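Local coordinates for exocyst complex component EXO70 (Saccharomyces cerevisiae, PDB 2B1E), which takes part in secretion as a subunit of the exocyst, the complex that tethers secretory vesicles to sites of exocytosis, and contributes to assembly of that complex, at residues Ile522-Met527 / Leu555-Asn560. Sequence-based numbering, arbitrary orientation.
Sequences IISLVM and LTTVLN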
loop_
_atom_site.group_PDB
_atom_site.type_symbol
_atom_site.label_atom_id
_atom_site.label_comp_id
_atom_site.label_asym_id
_atom_site.label_seq_id
_atom_site.Cartn_x
_atom_site.Cartn_y
_atom_site.Cartn_z
ATOM N N ILE A 522 21.693 -24.647 30.120
ATOM C CA ILE A 522 23.002 -25.257 30.303
ATOM C C ILE A 522 23.050 -26.011 31.628
ATOM O O ILE A 522 23.482 -27.159 31.677
ATOM C CB ILE A 522 24.132 -24.207 30.265
ATOM C CG1 ILE A 522 24.190 -23.576 28.872
ATOM C CG2 ILE A 522 25.463 -24.853 30.626
ATOM C CD1 ILE A 522 25.341 -22.608 28.677
ATOM N N ILE A 523 22.600 -25.373 32.703
ATOM C CA ILE A 523 22.603 -26.026 34.006
ATOM C C ILE A 523 21.680 -27.259 34.004
ATOM O O ILE A 523 22.054 -28.309 34.522
ATOM C CB ILE A 523 22.184 -25.028 35.128
ATOM C CG1 ILE A 523 23.275 -23.958 35.285
ATOM C CG2 ILE A 523 21.955 -25.771 36.453
ATOM C CD1 ILE A 523 22.956 -22.864 36.305
ATOM N N SER A 524 20.496 -27.139 33.401
ATOM C CA SER A 524 19.552 -28.259 33.332
ATOM C C SER A 524 20.130 -29.477 32.622
ATOM O O SER A 524 19.770 -30.619 32.918
ATOM C CB SER A 524 18.269 -27.847 32.591
ATOM O OG SER A 524 17.348 -27.219 33.462
ATOM N N LEU A 525 21.022 -29.228 31.674
ATOM C CA LEU A 525 21.626 -30.294 30.896
ATOM C C LEU A 525 22.835 -30.927 31.582
ATOM O O LEU A 525 22.956 -32.147 31.662
ATOM C CB LEU A 525 22.028 -29.723 29.535
ATOM C CG LEU A 525 22.456 -30.613 28.376
ATOM C CD1 LEU A 525 21.384 -31.652 28.071
ATOM C CD2 LEU A 525 22.687 -29.715 27.165
ATOM N N VAL A 526 23.721 -30.087 32.091
ATOM C CA VAL A 526 24.935 -30.558 32.731
ATOM C C VAL A 526 24.842 -31.073 34.173
ATOM O O VAL A 526 25.351 -32.155 34.478
ATOM C CB VAL A 526 26.005 -29.449 32.702
ATOM C CG1 VAL A 526 27.230 -29.882 33.475
ATOM C CG2 VAL A 526 26.371 -29.129 31.268
ATOM N N MET A 527 24.196 -30.317 35.061
ATOM C CA MET A 527 24.176 -30.729 36.459
ATOM C C MET A 527 23.472 -32.029 36.839
ATOM O O MET A 527 24.025 -32.819 37.599
ATOM C CB MET A 527 23.697 -29.576 37.343
ATOM C CG MET A 527 24.693 -28.397 37.404
ATOM S SD MET A 527 26.440 -28.852 37.659
ATOM C CE MET A 527 26.302 -30.028 39.066
ATOM N N LEU A 555 31.381 -27.858 40.508
ATOM C CA LEU A 555 30.997 -27.708 39.119
ATOM C C LEU A 555 29.894 -26.665 39.045
ATOM O O LEU A 555 29.895 -25.809 38.170
ATOM C CB LEU A 555 30.490 -29.036 38.560
ATOM C CG LEU A 555 30.565 -29.102 37.034
ATOM C CD1 LEU A 555 32.035 -29.092 36.620
ATOM C CD2 LEU A 555 29.885 -30.363 36.524
ATOM N N THR A 556 28.944 -26.748 39.972
ATOM C CA THR A 556 27.838 -25.801 40.016
ATOM C C THR A 556 28.355 -24.362 40.090
ATOM O O THR A 556 27.865 -23.486 39.392
ATOM C CB THR A 556 26.912 -26.055 41.249
ATOM O OG1 THR A 556 26.243 -27.313 41.097
ATOM C CG2 THR A 556 25.865 -24.964 41.363
ATOM N N THR A 557 29.344 -24.127 40.939
ATOM C CA THR A 557 29.898 -22.787 41.107
ATOM C C THR A 557 30.476 -22.244 39.808
ATOM O O THR A 557 30.263 -21.077 39.463
ATOM C CB THR A 557 30.980 -22.780 42.216
ATOM O OG1 THR A 557 30.397 -23.254 43.434
ATOM C CG2 THR A 557 31.525 -21.370 42.450
ATOM N N VAL A 558 31.201 -23.090 39.081
ATOM C CA VAL A 558 31.788 -22.682 37.811
ATOM C C VAL A 558 30.684 -22.255 36.860
ATOM O O VAL A 558 30.734 -21.178 36.271
ATOM C CB VAL A 558 32.573 -23.836 37.166
ATOM C CG1 VAL A 558 33.001 -23.455 35.763
ATOM C CG2 VAL A 558 33.773 -24.166 38.020
ATOM N N LEU A 559 29.678 -23.108 36.711
ATOM C CA LEU A 559 28.575 -22.798 35.825
ATOM C C LEU A 559 27.819 -21.541 36.220
ATOM O O LEU A 559 27.447 -20.756 35.357
ATOM C CB LEU A 559 27.598 -23.971 35.752
ATOM C CG LEU A 559 28.049 -25.160 34.903
ATOM C CD1 LEU A 559 26.896 -26.155 34.815
ATOM C CD2 LEU A 559 28.453 -24.682 33.505
ATOM N N ASN A 560 27.567 -21.354 37.514
ATOM C CA ASN A 560 26.840 -20.168 37.955
ATOM C C ASN A 560 27.616 -18.902 37.601
ATOM O O ASN A 560 27.031 -17.896 37.211
ATOM C CB ASN A 560 26.590 -20.198 39.471
ATOM C CG ASN A 560 25.478 -21.158 39.871
ATOM O OD1 ASN A 560 24.424 -21.222 39.229
ATOM N ND2 ASN A 560 25.699 -21.890 40.958
#
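A knob-into-hole contact joins the last two helices of this all-helical rod: Leu559 plugs into the hole formed by Ile522, Ile523, Val526 and Met527. The two segments run nearly antiparallel, at 159°, with their axes 10.9 Å apart. Leu559 divides its methyls: CD1 reaches Val526 CG1 at 4.0 Å, while CD2 is turned to Ile522 CG2 at 4.2 Å. Next to the knob, Met527 bends at both chi2 (-46°) and chi3 (-48°), which curls its thioether across to the other helix instead of letting it extend. Met527 SD thereby lies 3.9 Å from Leu559 CD1 and also touches Leu555 CD2, the methionine chain running counter to both leucine chains. Met527 CE ends 3.4 Å from Thr556 OG1, a hydroxyl already hydrogen-bonded to Pro552 O one turn back. At the other end, Ile523 CD1 meets Asn560 OD1 at 3.7 Å, the isoleucine chain lying roughly perpendicular to the amide-bearing one. Two further helices cover one side of this apolar seam: Trp460 of helix 440-473 packs on Ile522 and Val526, while from helix 483-504 Phe497 touches Leu555 and Leu559, and Phe493 adds to Leu555.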